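Local coordinates for tRNA-5-methyluridine(54) 2-sulfurtransferase (Pyrococcus horikoshii, PDB 3VRH), which catalyses the ATP-dependent 2-thiolation of a 5-methyluridine in the T loop of tRNAs, a modification that stabilises tRNA at high temperature, at residues 12-17 against 24-29; 79-84 against 116-121; 139-144 against 275-280; 150-155 against 193-198. One frame throughout, in Å; residues are numbered along the deposited sequence.

Contact 1 (12-17 against 24-29); sequences IKIHYP and EHFKEY. With ZN (zinc ion), chain B.
In the N-terminal zinc-binding LIM-type domain, Ile12 and Ile14 of strand 12-14 lay their side chains on Phe26 and Tyr29 of helix 23-40. Zinc is held one residue before Phe26, where His25 ND1 sits 2.2 Å from the ion and Cys3, Cys6 and Cys22 complete the site. The CG2 branch of Ile12 comes obliquely to the Phe26 ring, 3.6 Å from Phe26 CD1, while Ile12 CD1 reaches further along to Phe26 CE1 at 4.1 Å. Ile14 divides its two arms. With CG2 anti to the backbone N, that methyl stands 3.6 Å from Tyr29 CZ; the other arm ends in CD1, which meets Phe26 CD1 at 4.0 Å and also touches Tyr29 CE1. Ile14 CG1 thereby lies over one face of the Tyr29 ring, toward its rim, and the carbonyl O of Phe26 lies at that ring's edge. No hydrogen bond joins the two segments; the contact is mainly apolar packing, and Tyr29 OH is hydrogen-bonded to Glu203 and Lys33, outside the two segments. Strand 12-14 and helix segment 24-29 run at 38° to one another with axes 10.1 Å apart. Strand 19-21 pairs with strand 12-14 and lends Met19 and Leu21 to the Tyr29 side, while helix 201-211 packs on the two isoleucines through Arg202, Glu203 and Ala206.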
# COMPACT_ATOMS: atom_id res chain seq x y z
N ILE A 12 -24.20 -15.64 -11.94
CA ILE A 12 -23.15 -15.08 -11.11
C ILE A 12 -23.76 -14.30 -9.94
O ILE A 12 -24.89 -13.81 -10.04
CB ILE A 12 -22.24 -14.18 -11.96
CG1 ILE A 12 -21.04 -13.68 -11.16
CG2 ILE A 12 -23.05 -13.03 -12.56
CD1 ILE A 12 -20.04 -12.89 -11.99
N LYS A 13 -23.03 -14.22 -8.83
CA LYS A 13 -23.42 -13.36 -7.71
C LYS A 13 -22.66 -12.03 -7.76
O LYS A 13 -21.44 -12.01 -7.79
CB LYS A 13 -23.20 -14.04 -6.36
CG LYS A 13 -23.60 -13.17 -5.17
CD LYS A 13 -23.57 -13.97 -3.86
CE LYS A 13 -24.15 -13.18 -2.69
NZ LYS A 13 -23.18 -12.19 -2.11
N ILE A 14 -23.40 -10.93 -7.80
CA ILE A 14 -22.81 -9.60 -7.79
C ILE A 14 -22.88 -9.11 -6.35
O ILE A 14 -23.92 -9.23 -5.71
CB ILE A 14 -23.60 -8.63 -8.71
CG1 ILE A 14 -23.65 -9.17 -10.14
CG2 ILE A 14 -22.99 -7.22 -8.66
CD1 ILE A 14 -22.28 -9.45 -10.73
N HIS A 15 -21.77 -8.56 -5.86
CA HIS A 15 -21.68 -8.17 -4.45
C HIS A 15 -22.24 -6.78 -4.19
O HIS A 15 -22.90 -6.55 -3.18
CB HIS A 15 -20.22 -8.21 -3.96
CG HIS A 15 -19.50 -9.47 -4.33
ND1 HIS A 15 -19.91 -10.72 -3.91
CD2 HIS A 15 -18.38 -9.67 -5.06
CE1 HIS A 15 -19.08 -11.63 -4.38
NE2 HIS A 15 -18.14 -11.03 -5.07
N TYR A 16 -21.95 -5.86 -5.11
CA TYR A 16 -22.36 -4.47 -4.92
C TYR A 16 -23.09 -3.92 -6.15
O TYR A 16 -22.46 -3.63 -7.17
CB TYR A 16 -21.15 -3.59 -4.61
CG TYR A 16 -20.25 -4.16 -3.54
CD1 TYR A 16 -20.57 -4.03 -2.19
CD2 TYR A 16 -19.07 -4.81 -3.87
CE1 TYR A 16 -19.74 -4.55 -1.20
CE2 TYR A 16 -18.23 -5.33 -2.89
CZ TYR A 16 -18.57 -5.20 -1.57
OH TYR A 16 -17.73 -5.72 -0.61
N PRO A 17 -24.42 -3.79 -6.05
CA PRO A 17 -25.21 -4.25 -4.90
C PRO A 17 -25.37 -5.78 -4.92
O PRO A 17 -25.07 -6.41 -5.93
CB PRO A 17 -26.57 -3.57 -5.11
CG PRO A 17 -26.68 -3.41 -6.59
CD PRO A 17 -25.27 -3.14 -7.07
N GLU A 24 -28.01 -13.15 -19.15
CA GLU A 24 -28.41 -11.98 -19.92
C GLU A 24 -28.50 -10.74 -19.07
O GLU A 24 -28.13 -9.65 -19.51
CB GLU A 24 -29.73 -12.24 -20.65
CG GLU A 24 -29.58 -13.19 -21.83
CD GLU A 24 -28.60 -12.67 -22.88
OE1 GLU A 24 -28.65 -11.45 -23.20
OE2 GLU A 24 -27.77 -13.46 -23.37
N HIS A 25 -28.99 -10.89 -17.84
CA HIS A 25 -29.08 -9.76 -16.93
C HIS A 25 -27.72 -9.37 -16.38
O HIS A 25 -27.52 -8.21 -16.00
CB HIS A 25 -30.09 -10.00 -15.79
CG HIS A 25 -31.50 -9.74 -16.20
ND1 HIS A 25 -32.43 -10.74 -16.33
CD2 HIS A 25 -32.12 -8.60 -16.58
CE1 HIS A 25 -33.58 -10.23 -16.74
NE2 HIS A 25 -33.41 -8.93 -16.91
N PHE A 26 -26.78 -10.32 -16.34
CA PHE A 26 -25.41 -9.97 -16.00
C PHE A 26 -24.77 -9.13 -17.11
O PHE A 26 -24.12 -8.11 -16.83
CB PHE A 26 -24.55 -11.21 -15.76
CG PHE A 26 -23.09 -10.91 -15.69
CD1 PHE A 26 -22.57 -10.16 -14.63
CD2 PHE A 26 -22.23 -11.35 -16.68
CE1 PHE A 26 -21.22 -9.87 -14.56
CE2 PHE A 26 -20.87 -11.06 -16.63
CZ PHE A 26 -20.36 -10.31 -15.57
N LYS A 27 -24.94 -9.56 -18.36
CA LYS A 27 -24.42 -8.83 -19.52
C LYS A 27 -24.90 -7.40 -19.46
O LYS A 27 -24.11 -6.45 -19.59
CB LYS A 27 -24.87 -9.50 -20.82
CG LYS A 27 -23.98 -10.69 -21.21
CD LYS A 27 -24.64 -11.68 -22.17
CE LYS A 27 -25.15 -11.04 -23.45
NZ LYS A 27 -25.52 -12.08 -24.47
N GLU A 28 -26.20 -7.25 -19.24
CA GLU A 28 -26.84 -5.94 -19.12
C GLU A 28 -26.27 -5.11 -17.98
O GLU A 28 -25.93 -3.94 -18.16
CB GLU A 28 -28.36 -6.12 -18.95
CG GLU A 28 -29.11 -4.83 -18.71
CD GLU A 28 -30.63 -4.98 -18.79
OE1 GLU A 28 -31.14 -6.13 -18.76
OE2 GLU A 28 -31.33 -3.95 -18.88
N TYR A 29 -26.14 -5.72 -16.80
CA TYR A 29 -25.51 -5.04 -15.67
C TYR A 29 -24.10 -4.57 -16.04
O TYR A 29 -23.71 -3.43 -15.75
CB TYR A 29 -25.49 -5.96 -14.44
CG TYR A 29 -24.38 -5.69 -13.45
CD1 TYR A 29 -23.14 -6.31 -13.59
CD2 TYR A 29 -24.57 -4.84 -12.36
CE1 TYR A 29 -22.11 -6.07 -12.69
CE2 TYR A 29 -23.55 -4.59 -11.45
CZ TYR A 29 -22.32 -5.22 -11.62
OH TYR A 29 -21.27 -5.01 -10.74
ZN ZN B . -32.43 -12.72 -15.32

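Contact 2 (79-84 against 116-121); sequences INLGIS and YGIGEV
Ile118, Leu81 and Gly82 bury the greater part of this junction, where the chain leaving strand 73-80 of the PP-loop domain, a fold of the HUP class, meets the loop between helices 110-114 and 127-145. A single, nearly linear hydrogen bond joins the segments: Ile118 N donates to Leu81 O at 2.8 Å. The Ile118 side chain folds over the same carbonyl, with CG1 beside its own backbone N (chi1 -66°) and 3.7 Å from Leu81 CB. Further along the chain, Ile83 CG1 rests 3.6 Å from Ile118 O. Each backbone is shaped by its own turn. Asn80 OD1 accepts from Gly82 N at 2.8 Å in an Asx turn, and Gly117 to Glu120 form a type II turn with Gly119 at its third position. Glu120 braces this second turn, as its OE1 accepts a hydrogen bond from Gly117 N at 2.9 Å, met from above the carboxylate plane, and also pairs with Lys111. Shortened to an alanine, this residue would probably leave Gly117 N and the Lys111 charge without their carboxylate mate, and the turn held by its backbone bond alone. Leu81 and Ile118 both touch Cys131, and Ile118 lies near Cys220, two of the cysteines that bind the [4Fe-4S] cluster. Lacking side chains, Gly82 and Gly117 come close enough for Gly117 CA to point a hydrogen at Gly82 O, 3.4 Å away.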
# COMPACT_ATOMS: atom_id res chain seq x y z
N ILE A 79 -0.84 -5.26 -31.55
CA ILE A 79 0.58 -5.10 -31.71
C ILE A 79 1.26 -6.43 -31.44
O ILE A 79 1.33 -6.90 -30.30
CB ILE A 79 1.13 -3.99 -30.78
CG1 ILE A 79 0.51 -2.65 -31.18
CG2 ILE A 79 2.67 -3.94 -30.82
CD1 ILE A 79 0.67 -1.55 -30.12
N ASN A 80 1.72 -7.04 -32.53
CA ASN A 80 2.34 -8.34 -32.54
C ASN A 80 3.80 -8.21 -32.05
O ASN A 80 4.60 -7.48 -32.64
CB ASN A 80 2.22 -8.94 -33.95
CG ASN A 80 2.90 -10.29 -34.10
OD1 ASN A 80 4.00 -10.51 -33.60
ND2 ASN A 80 2.25 -11.20 -34.81
N LEU A 81 4.12 -8.92 -30.96
CA LEU A 81 5.40 -8.73 -30.26
C LEU A 81 6.57 -9.46 -30.92
O LEU A 81 7.72 -9.26 -30.56
CB LEU A 81 5.29 -9.13 -28.79
CG LEU A 81 4.12 -8.51 -28.03
CD1 LEU A 81 4.16 -8.88 -26.53
CD2 LEU A 81 4.09 -6.99 -28.23
N GLY A 82 6.27 -10.30 -31.90
CA GLY A 82 7.32 -10.95 -32.67
C GLY A 82 8.06 -12.07 -31.95
O GLY A 82 9.24 -12.34 -32.21
N ILE A 83 7.36 -12.73 -31.03
CA ILE A 83 7.93 -13.88 -30.35
C ILE A 83 7.62 -15.16 -31.12
O ILE A 83 6.44 -15.53 -31.28
CB ILE A 83 7.39 -13.99 -28.94
CG1 ILE A 83 7.59 -12.66 -28.22
CG2 ILE A 83 8.09 -15.14 -28.22
CD1 ILE A 83 7.05 -12.63 -26.82
N SER A 84 8.65 -15.84 -31.62
CA SER A 84 8.40 -17.03 -32.42
C SER A 84 7.80 -18.06 -31.49
O SER A 84 8.21 -18.18 -30.33
CB SER A 84 9.66 -17.54 -33.09
OG SER A 84 10.65 -17.81 -32.12
N TYR A 116 13.35 -6.78 -34.88
CA TYR A 116 13.57 -7.67 -33.74
C TYR A 116 12.31 -7.92 -32.92
O TYR A 116 11.51 -7.00 -32.68
CB TYR A 116 14.62 -7.09 -32.79
CG TYR A 116 15.99 -6.89 -33.41
CD1 TYR A 116 16.28 -5.75 -34.14
CD2 TYR A 116 16.98 -7.84 -33.24
CE1 TYR A 116 17.52 -5.56 -34.70
CE2 TYR A 116 18.23 -7.66 -33.79
CZ TYR A 116 18.50 -6.52 -34.52
OH TYR A 116 19.75 -6.35 -35.08
N GLY A 117 12.15 -9.16 -32.46
CA GLY A 117 11.01 -9.48 -31.62
C GLY A 117 11.31 -9.18 -30.16
O GLY A 117 12.48 -9.11 -29.77
N ILE A 118 10.26 -8.97 -29.37
CA ILE A 118 10.41 -8.80 -27.93
C ILE A 118 11.17 -10.01 -27.37
O ILE A 118 10.81 -11.16 -27.64
CB ILE A 118 9.05 -8.66 -27.24
CG1 ILE A 118 8.36 -7.35 -27.66
CG2 ILE A 118 9.22 -8.72 -25.73
CD1 ILE A 118 9.15 -6.08 -27.28
N GLY A 119 12.25 -9.74 -26.64
CA GLY A 119 13.11 -10.80 -26.13
C GLY A 119 14.22 -11.22 -27.09
O GLY A 119 14.87 -12.24 -26.88
N GLU A 120 14.43 -10.43 -28.14
CA GLU A 120 15.51 -10.71 -29.07
C GLU A 120 16.57 -9.62 -29.09
O GLU A 120 17.63 -9.79 -29.69
CB GLU A 120 14.98 -10.97 -30.49
CG GLU A 120 14.08 -12.18 -30.57
CD GLU A 120 13.59 -12.47 -31.98
OE1 GLU A 120 13.67 -11.57 -32.85
OE2 GLU A 120 13.12 -13.61 -32.20
N VAL A 121 16.29 -8.49 -28.44
CA VAL A 121 17.25 -7.39 -28.41
C VAL A 121 18.42 -7.69 -27.45
O VAL A 121 18.21 -8.23 -26.35
CB VAL A 121 16.56 -6.07 -28.02
CG1 VAL A 121 17.57 -4.92 -27.98
CG2 VAL A 121 15.44 -5.75 -29.00

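Contact 3 (139-144 against 275-280); sequences MNKFAY and CRMPSS. With ZN (zinc ion), chain C.
Met277 reaches from the loop of the C-terminal zinc site onto one flank of helix 127-145, where it meets Asn140, Lys141 and Tyr144. Its chain is bent twice (chi2 -56°, chi3 -71°), which folds the thioether back against Tyr144 and Asn140. The sulfur approaches the Tyr144 ring obliquely in a Met-aromatic contact: Met277 SD is 4.3 Å from the centroid of the Tyr144 ring, 44° off its normal, and 3.6 Å from Tyr144 CD2. Beyond it the methyl Met277 CE tucks between two residues one helical turn apart, 3.7 Å from Tyr144 CD2 and 3.3 Å from Asn140 ND2. Closer to the backbone, the stem of Met277 is flanked by the aliphatic part of Lys141, whose CE passes 3.8 Å from Met277 CG and 4.2 Å from Cys275 CB. Cys275 is one of the four zinc ligands, with Cys272, Cys284 and Cys287, so the lysine stem packs directly against the metal-site loop. No hydrogen bond crosses between the segments. The polar ends are held by third parties: Asn140 bonds through both amide atoms, OD1 to Ile190 N and ND2 to Lys188 O, which fixes the rotation of the amide beside the methionine methyl. Lys141 NZ bonds to Ile296 O and forms salt bridges with Asp145 and Glu295, the latter also paired with Arg276. Two carboxylates near one ammonium would be expected to favour its charged form, while the methionine supplies a soft, apolar surface against these tethered groups.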
# COMPACT_ATOMS: atom_id res chain seq x y z
N MET A 139 1.05 2.47 -29.86
CA MET A 139 -0.38 2.71 -29.69
C MET A 139 -0.66 4.19 -29.90
O MET A 139 -1.59 4.56 -30.61
CB MET A 139 -0.88 2.34 -28.28
CG MET A 139 -1.02 0.86 -28.00
SD MET A 139 -1.18 0.64 -26.21
CE MET A 139 -2.59 1.68 -25.90
N ASN A 140 0.16 5.02 -29.27
CA ASN A 140 -0.06 6.44 -29.34
C ASN A 140 0.25 7.02 -30.72
O ASN A 140 -0.53 7.79 -31.23
CB ASN A 140 0.71 7.19 -28.25
CG ASN A 140 0.46 8.69 -28.31
OD1 ASN A 140 -0.61 9.17 -27.96
ND2 ASN A 140 1.45 9.42 -28.75
N LYS A 141 1.39 6.65 -31.31
CA LYS A 141 1.72 7.19 -32.62
C LYS A 141 0.77 6.70 -33.72
O LYS A 141 0.52 7.42 -34.69
CB LYS A 141 3.18 6.92 -33.01
CG LYS A 141 3.61 7.71 -34.26
CD LYS A 141 5.11 7.78 -34.44
CE LYS A 141 5.48 8.92 -35.38
NZ LYS A 141 4.57 8.96 -36.58
N PHE A 142 0.23 5.49 -33.56
CA PHE A 142 -0.74 4.96 -34.51
C PHE A 142 -2.04 5.71 -34.39
O PHE A 142 -2.69 6.02 -35.39
CB PHE A 142 -0.99 3.46 -34.28
CG PHE A 142 -1.88 2.84 -35.31
CD1 PHE A 142 -3.26 2.91 -35.20
CD2 PHE A 142 -1.33 2.20 -36.42
CE1 PHE A 142 -4.07 2.36 -36.16
CE2 PHE A 142 -2.15 1.65 -37.38
CZ PHE A 142 -3.52 1.73 -37.25
N ALA A 143 -2.45 5.98 -33.15
CA ALA A 143 -3.67 6.73 -32.92
C ALA A 143 -3.51 8.13 -33.50
O ALA A 143 -4.44 8.68 -34.08
CB ALA A 143 -3.96 6.83 -31.42
N TYR A 144 -2.32 8.68 -33.32
CA TYR A 144 -2.05 10.06 -33.71
C TYR A 144 -2.00 10.20 -35.23
O TYR A 144 -2.73 11.00 -35.81
CB TYR A 144 -0.75 10.54 -33.07
CG TYR A 144 -0.21 11.82 -33.66
CD1 TYR A 144 -0.88 13.03 -33.49
CD2 TYR A 144 0.99 11.83 -34.38
CE1 TYR A 144 -0.38 14.20 -34.04
CE2 TYR A 144 1.49 13.00 -34.93
CZ TYR A 144 0.81 14.18 -34.75
OH TYR A 144 1.31 15.35 -35.30
N CYS A 275 11.05 11.66 -34.52
CA CYS A 275 9.69 11.29 -34.87
C CYS A 275 8.71 12.38 -34.48
O CYS A 275 7.52 12.29 -34.80
CB CYS A 275 9.31 9.99 -34.16
SG CYS A 275 8.96 10.22 -32.38
N ARG A 276 9.22 13.38 -33.76
CA ARG A 276 8.44 14.55 -33.36
C ARG A 276 7.31 14.24 -32.39
O ARG A 276 6.41 15.06 -32.20
CB ARG A 276 7.89 15.29 -34.58
CG ARG A 276 8.95 16.05 -35.39
CD ARG A 276 8.27 16.75 -36.56
NE ARG A 276 7.12 15.96 -36.96
CZ ARG A 276 7.09 15.12 -37.99
NH1 ARG A 276 8.16 14.98 -38.78
NH2 ARG A 276 5.99 14.43 -38.23
N MET A 277 7.36 13.07 -31.76
CA MET A 277 6.41 12.75 -30.71
C MET A 277 7.02 13.23 -29.40
O MET A 277 8.24 13.35 -29.31
CB MET A 277 6.11 11.25 -30.69
CG MET A 277 5.51 10.73 -32.01
SD MET A 277 4.01 11.61 -32.49
CE MET A 277 2.84 11.02 -31.27
N PRO A 278 6.18 13.54 -28.40
CA PRO A 278 6.64 14.15 -27.14
C PRO A 278 7.90 13.49 -26.60
O PRO A 278 8.02 12.26 -26.61
CB PRO A 278 5.47 13.93 -26.17
CG PRO A 278 4.32 13.37 -27.03
CD PRO A 278 4.71 13.48 -28.47
N SER A 279 8.83 14.31 -26.15
CA SER A 279 10.11 13.82 -25.69
C SER A 279 10.68 14.66 -24.55
O SER A 279 10.83 15.88 -24.66
CB SER A 279 11.10 13.80 -26.84
OG SER A 279 12.38 13.42 -26.38
N SER A 280 10.97 13.99 -23.43
CA SER A 280 11.84 14.57 -22.42
C SER A 280 13.25 14.21 -22.87
O SER A 280 13.57 13.03 -23.08
CB SER A 280 11.54 14.00 -21.02
OG SER A 280 11.93 12.65 -20.91
ZN ZN C . 11.21 9.69 -31.22

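Contact 4 (150-155 against 193-198); sequences AIATGH and VKPLYE. With BCN (bicine), chain D.
Two backbone hydrogen bonds clip Val193 between Ile151 and Thr153: Val193 N donates to Ile151 O at 2.8 Å, and Thr153 N donates to Val193 O at 3.0 Å. This is a parallel bridge between strands 150-152 and 191-193, at the C-terminal edge of the parallel strands of the central sheet of the PP-loop fold, where the nucleotide pocket lies. Beyond the strands a water takes over, donating to Thr153 O and to His155 O at 2.7 Å and accepting from Leu196 N, so it ties the loop 153-155 to the type I turn of Lys194 to Tyr197. Thr153 OG1 and His155 ND1 share a 2.9 Å hydrogen bond, with the Thr153 hydroxyl lying between its own backbone N and carbonyl carbon (chi1 65°). That bond sets the rotation of the imidazole. Lys194, extended beyond CG, runs under one face of the ring in a CH-pi contact, its CE 3.9 Å from the His155 ring centroid and 21° off the normal. With an alanine at His155, Thr153 OG1 would probably lose its imidazole partner and Lys194 CE the ring face it lies on. On the other flank of the bridge, Ala152 CB packs against Val193 CG2 and Pro195 CG, while Leu196 CD1 rests on Gly154 O. Gly154 is an ATP-binding residue, and Thr153, Gly154 and His155 all line the site of bound bicine. The bicine carboxylate oxygen O21 lies over the opposite face of the imidazole, 3.7 Å from His155 NE2.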
# COMPACT_ATOMS: atom_id res chain seq x y z
N ALA A 150 -9.17 9.09 -29.38
CA ALA A 150 -9.03 8.49 -28.07
C ALA A 150 -8.54 7.06 -28.20
O ALA A 150 -8.82 6.37 -29.18
CB ALA A 150 -10.37 8.52 -27.35
N ILE A 151 -7.80 6.63 -27.19
CA ILE A 151 -7.39 5.24 -27.06
C ILE A 151 -8.06 4.70 -25.81
O ILE A 151 -7.94 5.29 -24.73
CB ILE A 151 -5.87 5.14 -26.89
CG1 ILE A 151 -5.17 5.59 -28.17
CG2 ILE A 151 -5.45 3.74 -26.49
CD1 ILE A 151 -3.69 5.77 -28.02
N ALA A 152 -8.79 3.61 -25.94
CA ALA A 152 -9.38 2.94 -24.78
C ALA A 152 -8.60 1.67 -24.47
O ALA A 152 -8.33 0.87 -25.37
CB ALA A 152 -10.84 2.62 -25.04
N THR A 153 -8.22 1.49 -23.20
CA THR A 153 -7.55 0.27 -22.74
C THR A 153 -8.46 -0.54 -21.79
O THR A 153 -9.51 -0.06 -21.39
CB THR A 153 -6.20 0.57 -22.09
OG1 THR A 153 -6.41 1.33 -20.90
CG2 THR A 153 -5.31 1.38 -23.04
N GLY A 154 -8.05 -1.75 -21.46
CA GLY A 154 -8.90 -2.70 -20.76
C GLY A 154 -8.65 -2.84 -19.26
O GLY A 154 -9.23 -3.71 -18.62
N HIS A 155 -7.81 -1.97 -18.70
CA HIS A 155 -7.55 -1.94 -17.26
C HIS A 155 -8.83 -1.89 -16.46
O HIS A 155 -9.66 -1.00 -16.64
CB HIS A 155 -6.70 -0.72 -16.91
CG HIS A 155 -5.37 -0.68 -17.58
ND1 HIS A 155 -5.22 -0.42 -18.93
CD2 HIS A 155 -4.12 -0.84 -17.09
CE1 HIS A 155 -3.94 -0.44 -19.24
NE2 HIS A 155 -3.24 -0.70 -18.15
N VAL A 193 -8.26 6.43 -22.15
CA VAL A 193 -9.32 6.19 -21.18
C VAL A 193 -9.43 4.70 -20.81
O VAL A 193 -8.96 3.83 -21.54
CB VAL A 193 -10.69 6.69 -21.70
CG1 VAL A 193 -10.66 8.18 -21.90
CG2 VAL A 193 -11.07 5.97 -23.00
N LYS A 194 -10.03 4.44 -19.65
CA LYS A 194 -10.18 3.10 -19.10
C LYS A 194 -11.66 2.88 -18.77
O LYS A 194 -12.10 3.11 -17.63
CB LYS A 194 -9.31 2.93 -17.82
CG LYS A 194 -7.81 3.00 -18.08
CD LYS A 194 -6.98 2.90 -16.80
CE LYS A 194 -5.49 3.00 -17.14
NZ LYS A 194 -4.60 2.78 -15.96
N PRO A 195 -12.44 2.47 -19.78
CA PRO A 195 -13.88 2.23 -19.59
C PRO A 195 -14.23 1.10 -18.62
O PRO A 195 -15.34 1.06 -18.09
CB PRO A 195 -14.36 1.86 -21.01
CG PRO A 195 -13.29 2.39 -21.94
CD PRO A 195 -12.02 2.30 -21.18
N LEU A 196 -13.30 0.18 -18.39
CA LEU A 196 -13.55 -0.91 -17.47
C LEU A 196 -13.08 -0.57 -16.05
O LEU A 196 -12.94 -1.46 -15.21
CB LEU A 196 -12.86 -2.19 -17.95
CG LEU A 196 -13.24 -2.71 -19.34
CD1 LEU A 196 -12.68 -4.12 -19.50
CD2 LEU A 196 -14.77 -2.66 -19.58
N TYR A 197 -12.85 0.71 -15.80
CA TYR A 197 -12.35 1.18 -14.50
C TYR A 197 -13.09 0.63 -13.28
O TYR A 197 -12.47 0.41 -12.25
CB TYR A 197 -12.36 2.71 -14.44
CG TYR A 197 -11.36 3.29 -13.44
CD1 TYR A 197 -9.99 3.27 -13.71
CD2 TYR A 197 -11.80 3.87 -12.25
CE1 TYR A 197 -9.07 3.79 -12.80
CE2 TYR A 197 -10.89 4.41 -11.34
CZ TYR A 197 -9.52 4.37 -11.62
OH TYR A 197 -8.61 4.91 -10.70
N GLU A 198 -14.40 0.41 -13.40
CA GLU A 198 -15.19 0.09 -12.21
C GLU A 198 -15.72 -1.34 -12.17
O GLU A 198 -16.42 -1.72 -11.22
CB GLU A 198 -16.35 1.08 -12.03
CG GLU A 198 -15.89 2.53 -11.94
CD GLU A 198 -17.03 3.48 -11.60
OE1 GLU A 198 -17.69 3.96 -12.54
OE2 GLU A 198 -17.26 3.73 -10.40
N1 BCN D . -4.88 -4.15 -21.90
C1 BCN D . -5.48 -4.31 -20.51
C2 BCN D . -4.50 -4.58 -19.44
O21 BCN D . -3.33 -4.15 -19.59
O22 BCN D . -4.83 -5.24 -18.42
C3 BCN D . -4.79 -5.45 -22.61
C4 BCN D . -5.66 -6.63 -22.11
O4 BCN D . -6.10 -7.46 -22.87
C5 BCN D . -5.70 -3.23 -22.69
C6 BCN D . -5.07 -2.78 -23.94
O6 BCN D . -5.48 -1.83 -24.52
O HOH W 1 -10.44 -0.06 -19.09

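How the contacts relate
Contact 4 lies nearest the middle of the chain, about 6 Å from its centre; the other three sit 18 to 22 Å out, yet most of their touching residues are buried. Contact 1 belongs to the N-terminal zinc domain and is mainly apolar, without a hydrogen bond across it, on the opposite side of the centre from contacts 2 and 3. Contacts 2 and 4 reach the same mixed sheet and each bond through the backbone, contact 2 beside the cluster cysteines and contact 4 at the nucleotide pocket. Helix 127-145 links them: Met139, in a segment of contact 3, packs on Ile79 of contact 2 and on Ile151 and Thr153 of contact 4. Contacts 1 and 3 each include a zinc ligand.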